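Local coordinates for initiator protein NS1 (Human bocavirus, PDB 4KW3) that probably binds and nicks the viral replication origin through this N-terminal nuclease domain, with the helicase activity lying in a later part of the full-length protein, at residues A10-F22 against K112-S126. Sequence-based numbering, arbitrary orientation.
Sequences AFSQPAFTYVFKF and KNLHCHIIVGGEGLS
Val120 O receives the amide of Phe16 in a 2.8 Å N-to-O hydrogen bond, the donor tilted out of the carbonyl plane, and the CA-H of Ala15 also points at it. Val120 N in turn donates to Phe16 O, and the same exchange joins Tyr18 with Ile118 and Phe20 with Cys116, binding strands 15-21 and 114-122 as antiparallel neighbours. Phe22 N to Leu114 O adds a further bond at one end; at the other, Gly122 N reaches Pro14 O weakly.

Phe16, Tyr18 and Phe20 share one face with Cys116, Ile118 and Val120. With CG beside its backbone N (chi1 -59°), Phe16 places its ring alongside the end of the type II turn Gly122-Leu125 and the residue after it: CE1 lies 3.9 Å from Leu125 CB, and CZ reaches the backbone of Ser126. The edge of the Tyr18 ring meets Val120, CE1 to CG1 3.9 Å, while its hydroxyl hydrogen-bonds Ala130 O. Ile118 CD1 touches both Tyr18 CB and Phe20 CB. Helices 74-94 and 134-149 pack on this face.

On the other face, Phe11 swings in from before the strand and presents its edge to Ile119 O, in plane with the ring, CZ 3.5 Å away; CZ also touches Ile119 CG2. The backbone of Gly121 passes close by, its CA 3.3 Å from Ser12 O. Farther along, the side chains of Val19 and His117 project together from the sheet, CG2 of the valine 3.6 Å from ND1 of the imidazole. His115 and His117 are the histidines of the RCR-2 motif, predicted to bind a divalent metal with Glu108, and Tyr211, the predicted nucleophile, is near His117: a central-sheet arrangement characteristic of the HUH nucleases of rolling-circle replication.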
loop_
_atom_site.group_PDB
_atom_site.type_symbol
_atom_site.label_atom_id
_atom_site.label_comp_id
_atom_site.label_asym_id
_atom_site.label_seq_id
_atom_site.Cartn_x
_atom_site.Cartn_y
_atom_site.Cartn_z
ATOM N N ALA A 10 3.923 18.553 -7.325
ATOM C CA ALA A 10 2.684 18.764 -8.045
ATOM C C ALA A 10 1.844 17.492 -8.131
ATOM O O ALA A 10 2.383 16.388 -8.271
ATOM C CB ALA A 10 3.003 19.285 -9.433
ATOM N N PHE A 11 0.525 17.645 -8.109
ATOM C CA PHE A 11 -0.352 16.479 -8.168
ATOM C C PHE A 11 -1.604 16.736 -9.007
ATOM O O PHE A 11 -2.425 17.563 -8.637
ATOM C CB PHE A 11 -0.759 16.025 -6.754
ATOM C CG PHE A 11 -1.152 14.571 -6.681
ATOM C CD1 PHE A 11 -2.402 14.147 -7.136
ATOM C CD2 PHE A 11 -0.261 13.617 -6.171
ATOM C CE1 PHE A 11 -2.763 12.808 -7.095
ATOM C CE2 PHE A 11 -0.618 12.278 -6.099
ATOM C CZ PHE A 11 -1.878 11.869 -6.574
ATOM N N SER A 12 -1.751 15.991 -10.108
ATOM C CA SER A 12 -2.869 16.146 -11.052
ATOM C C SER A 12 -4.253 16.112 -10.423
ATOM O O SER A 12 -4.573 15.212 -9.643
ATOM C CB SER A 12 -2.805 15.056 -12.119
ATOM O OG SER A 12 -1.719 15.278 -12.994
ATOM N N GLN A 13 -5.090 17.072 -10.805
ATOM C CA GLN A 13 -6.464 17.132 -10.309
ATOM C C GLN A 13 -7.458 16.733 -11.423
ATOM O O GLN A 13 -7.110 16.764 -12.605
ATOM C CB GLN A 13 -6.756 18.526 -9.734
ATOM C CG GLN A 13 -5.959 18.889 -8.481
ATOM C CD GLN A 13 -6.821 18.984 -7.242
ATOM O OE1 GLN A 13 -7.517 18.029 -6.862
ATOM N NE2 GLN A 13 -6.801 20.152 -6.607
ATOM N N PRO A 14 -8.671 16.282 -11.051
ATOM C CA PRO A 14 -9.140 16.057 -9.679
ATOM C C PRO A 14 -8.480 14.800 -9.106
ATOM O O PRO A 14 -8.132 13.885 -9.873
ATOM C CB PRO A 14 -10.644 15.842 -9.865
ATOM C CG PRO A 14 -10.757 15.206 -11.213
ATOM C CD PRO A 14 -9.666 15.841 -12.051
ATOM N N ALA A 15 -8.278 14.780 -7.789
ATOM C CA ALA A 15 -7.643 13.641 -7.114
ATOM C C ALA A 15 -8.605 12.956 -6.153
ATOM O O ALA A 15 -9.433 13.603 -5.508
ATOM C CB ALA A 15 -6.363 14.078 -6.362
ATOM N N PHE A 16 -8.471 11.643 -6.039
ATOM C CA PHE A 16 -9.340 10.868 -5.168
ATOM C C PHE A 16 -8.514 9.891 -4.352
ATOM O O PHE A 16 -7.424 9.479 -4.768
ATOM C CB PHE A 16 -10.414 10.150 -6.000
ATOM C CG PHE A 16 -11.267 11.093 -6.786
ATOM C CD1 PHE A 16 -10.876 11.508 -8.058
ATOM C CD2 PHE A 16 -12.443 11.621 -6.229
ATOM C CE1 PHE A 16 -11.652 12.419 -8.778
ATOM C CE2 PHE A 16 -13.227 12.526 -6.943
ATOM C CZ PHE A 16 -12.830 12.922 -8.220
ATOM N N THR A 17 -9.026 9.538 -3.185
ATOM C CA THR A 17 -8.311 8.634 -2.291
ATOM C C THR A 17 -9.150 7.392 -1.997
ATOM O O THR A 17 -10.338 7.488 -1.635
ATOM C CB THR A 17 -7.897 9.364 -0.996
ATOM O OG1 THR A 17 -7.069 10.486 -1.338
ATOM C CG2 THR A 17 -7.125 8.418 -0.026
ATOM N N TYR A 18 -8.545 6.224 -2.196
ATOM C CA TYR A 18 -9.226 4.955 -1.919
ATOM C C TYR A 18 -8.514 4.156 -0.826
ATOM O O TYR A 18 -7.301 4.300 -0.606
ATOM C CB TYR A 18 -9.289 4.086 -3.175
ATOM C CG TYR A 18 -10.055 4.678 -4.342
ATOM C CD1 TYR A 18 -9.434 5.528 -5.250
ATOM C CD2 TYR A 18 -11.389 4.356 -4.555
ATOM C CE1 TYR A 18 -10.124 6.045 -6.336
ATOM C CE2 TYR A 18 -12.085 4.877 -5.613
ATOM C CZ TYR A 18 -11.452 5.725 -6.508
ATOM O OH TYR A 18 -12.173 6.252 -7.571
ATOM N N VAL A 19 -9.271 3.289 -0.161
ATOM C CA VAL A 19 -8.675 2.314 0.730
ATOM C C VAL A 19 -9.034 0.909 0.270
ATOM O O VAL A 19 -10.214 0.547 0.178
ATOM C CB VAL A 19 -9.101 2.493 2.202
ATOM C CG1 VAL A 19 -8.460 1.378 3.054
ATOM C CG2 VAL A 19 -8.654 3.834 2.708
ATOM N N PHE A 20 -7.996 0.131 -0.019
ATOM C CA PHE A 20 -8.132 -1.271 -0.369
ATOM C C PHE A 20 -7.827 -2.115 0.862
ATOM O O PHE A 20 -6.815 -1.900 1.505
ATOM C CB PHE A 20 -7.155 -1.632 -1.496
ATOM C CG PHE A 20 -6.942 -3.113 -1.651
ATOM C CD1 PHE A 20 -7.831 -3.880 -2.391
ATOM C CD2 PHE A 20 -5.860 -3.744 -1.044
ATOM C CE1 PHE A 20 -7.649 -5.243 -2.522
ATOM C CE2 PHE A 20 -5.672 -5.112 -1.176
ATOM C CZ PHE A 20 -6.565 -5.861 -1.922
ATOM N N LYS A 21 -8.716 -3.044 1.205
ATOM C CA LYS A 21 -8.498 -4.002 2.296
ATOM C C LYS A 21 -8.196 -5.378 1.707
ATOM O O LYS A 21 -8.990 -5.897 0.928
ATOM C CB LYS A 21 -9.753 -4.133 3.153
ATOM C CG LYS A 21 -9.724 -3.429 4.483
ATOM C CD LYS A 21 -10.823 -3.979 5.410
ATOM C CE LYS A 21 -12.233 -3.502 5.013
ATOM N NZ LYS A 21 -12.748 -2.362 5.840
ATOM N N PHE A 22 -7.064 -5.979 2.057
ATOM C CA PHE A 22 -6.796 -7.348 1.615
ATOM C C PHE A 22 -7.877 -8.322 2.159
ATOM O O PHE A 22 -8.047 -8.480 3.367
ATOM C CB PHE A 22 -5.394 -7.782 2.048
ATOM C CG PHE A 22 -4.910 -9.007 1.345
ATOM C CD1 PHE A 22 -5.232 -10.262 1.816
ATOM C CD2 PHE A 22 -4.148 -8.903 0.197
ATOM C CE1 PHE A 22 -4.800 -11.391 1.151
ATOM C CE2 PHE A 22 -3.711 -10.029 -0.467
ATOM C CZ PHE A 22 -4.040 -11.274 0.013
ATOM N N LYS A 112 -5.947 -4.088 12.665
ATOM C CA LYS A 112 -6.937 -5.049 12.203
ATOM C C LYS A 112 -6.702 -5.404 10.734
ATOM O O LYS A 112 -6.603 -6.583 10.375
ATOM C CB LYS A 112 -8.356 -4.496 12.408
ATOM C CG LYS A 112 -9.467 -5.271 11.691
ATOM C CD LYS A 112 -10.826 -4.552 11.799
ATOM C CE LYS A 112 -11.840 -5.035 10.748
ATOM N NZ LYS A 112 -12.559 -3.895 10.059
ATOM N N ASN A 113 -6.564 -4.392 9.884
ATOM C CA ASN A 113 -6.515 -4.656 8.442
ATOM C C ASN A 113 -5.200 -4.450 7.754
ATOM O O ASN A 113 -4.442 -3.544 8.076
ATOM C CB ASN A 113 -7.591 -3.856 7.717
ATOM C CG ASN A 113 -8.968 -4.144 8.261
ATOM O OD1 ASN A 113 -9.297 -5.294 8.572
ATOM N ND2 ASN A 113 -9.744 -3.096 8.476
ATOM N N LEU A 114 -4.948 -5.319 6.787
ATOM C CA LEU A 114 -3.857 -5.140 5.849
ATOM C C LEU A 114 -4.371 -4.280 4.685
ATOM O O LEU A 114 -5.106 -4.757 3.820
ATOM C CB LEU A 114 -3.387 -6.512 5.343
ATOM C CG LEU A 114 -2.360 -6.507 4.211
ATOM C CD1 LEU A 114 -1.111 -5.773 4.664
ATOM C CD2 LEU A 114 -2.009 -7.937 3.768
ATOM N N HIS A 115 -4.004 -3.006 4.653
ATOM C CA HIS A 115 -4.582 -2.160 3.621
ATOM C C HIS A 115 -3.609 -1.332 2.794
ATOM O O HIS A 115 -2.456 -1.166 3.142
ATOM C CB HIS A 115 -5.731 -1.298 4.180
ATOM C CG HIS A 115 -5.371 -0.487 5.374
ATOM N ND1 HIS A 115 -6.201 -0.388 6.469
ATOM C CD2 HIS A 115 -4.303 0.299 5.635
ATOM C CE1 HIS A 115 -5.636 0.393 7.373
ATOM N NE2 HIS A 115 -4.486 0.831 6.889
ATOM N N CYS A 116 -4.099 -0.833 1.670
ATOM C CA CYS A 116 -3.368 0.156 0.912
ATOM C C CYS A 116 -4.206 1.421 0.784
ATOM O O CYS A 116 -5.419 1.351 0.546
ATOM C CB CYS A 116 -3.077 -0.364 -0.478
ATOM S SG CYS A 116 -1.843 -1.609 -0.497
ATOM N N HIS A 117 -3.553 2.568 0.923
ATOM C CA HIS A 117 -4.157 3.840 0.555
ATOM C C HIS A 117 -3.636 4.179 -0.824
ATOM O O HIS A 117 -2.433 3.987 -1.106
ATOM C CB HIS A 117 -3.763 4.940 1.523
ATOM C CG HIS A 117 -4.349 4.782 2.885
ATOM N ND1 HIS A 117 -5.499 5.443 3.279
ATOM C CD2 HIS A 117 -3.957 4.027 3.941
ATOM C CE1 HIS A 117 -5.778 5.111 4.526
ATOM N NE2 HIS A 117 -4.861 4.252 4.948
ATOM N N ILE A 118 -4.549 4.628 -1.685
ATOM C CA ILE A 118 -4.204 5.062 -3.032
ATOM C C ILE A 118 -4.689 6.489 -3.236
ATOM O O ILE A 118 -5.880 6.768 -3.115
ATOM C CB ILE A 118 -4.897 4.184 -4.097
ATOM C CG1 ILE A 118 -4.591 2.710 -3.855
ATOM C CG2 ILE A 118 -4.529 4.611 -5.523
ATOM C CD1 ILE A 118 -5.748 1.937 -3.302
ATOM N N ILE A 119 -3.773 7.394 -3.546
ATOM C CA ILE A 119 -4.174 8.712 -4.014
ATOM C C ILE A 119 -3.924 8.747 -5.515
ATOM O O ILE A 119 -2.799 8.549 -5.978
ATOM C CB ILE A 119 -3.394 9.865 -3.329
ATOM C CG1 ILE A 119 -3.417 9.717 -1.811
ATOM C CG2 ILE A 119 -3.994 11.198 -3.704
ATOM C CD1 ILE A 119 -2.439 10.607 -1.130
ATOM N N VAL A 120 -4.978 8.983 -6.277
ATOM C CA VAL A 120 -4.855 9.023 -7.720
ATOM C C VAL A 120 -5.585 10.231 -8.326
ATOM O O VAL A 120 -6.707 10.589 -7.916
ATOM C CB VAL A 120 -5.349 7.709 -8.337
ATOM C CG1 VAL A 120 -6.737 7.337 -7.794
ATOM C CG2 VAL A 120 -5.338 7.800 -9.840
ATOM N N GLY A 121 -4.940 10.858 -9.306
ATOM C CA GLY A 121 -5.498 12.041 -9.923
ATOM C C GLY A 121 -5.109 12.178 -11.379
ATOM O O GLY A 121 -3.997 11.826 -11.781
ATOM N N GLY A 122 -6.020 12.731 -12.166
ATOM C CA GLY A 122 -5.791 12.878 -13.585
ATOM C C GLY A 122 -7.071 12.760 -14.371
ATOM O O GLY A 122 -8.129 12.478 -13.807
ATOM N N GLU A 123 -6.954 12.993 -15.678
ATOM C CA GLU A 123 -8.063 12.958 -16.624
ATOM C C GLU A 123 -8.697 11.576 -16.614
ATOM O O GLU A 123 -7.987 10.585 -16.527
ATOM C CB GLU A 123 -7.548 13.291 -18.028
ATOM C CG GLU A 123 -8.580 13.839 -18.984
ATOM C CD GLU A 123 -7.958 14.380 -20.263
ATOM O OE1 GLU A 123 -6.779 14.067 -20.541
ATOM O OE2 GLU A 123 -8.645 15.133 -20.982
ATOM N N GLY A 124 -10.025 11.512 -16.686
ATOM C CA GLY A 124 -10.735 10.243 -16.675
ATOM C C GLY A 124 -11.417 9.914 -15.358
ATOM O O GLY A 124 -12.346 9.099 -15.328
ATOM N N LEU A 125 -10.940 10.518 -14.267
ATOM C CA LEU A 125 -11.634 10.446 -12.981
ATOM C C LEU A 125 -12.361 11.754 -12.722
ATOM O O LEU A 125 -11.931 12.820 -13.173
ATOM C CB LEU A 125 -10.688 10.166 -11.808
ATOM C CG LEU A 125 -10.175 8.749 -11.583
ATOM C CD1 LEU A 125 -9.196 8.752 -10.441
ATOM C CD2 LEU A 125 -11.313 7.804 -11.279
ATOM N N SER A 126 -13.479 11.664 -12.011
ATOM C CA SER A 126 -14.227 12.850 -11.613
ATOM C C SER A 126 -15.163 12.482 -10.466
ATOM O O SER A 126 -15.308 11.302 -10.145
ATOM C CB SER A 126 -15.041 13.370 -12.797
ATOM O OG SER A 126 -16.099 12.473 -13.105
#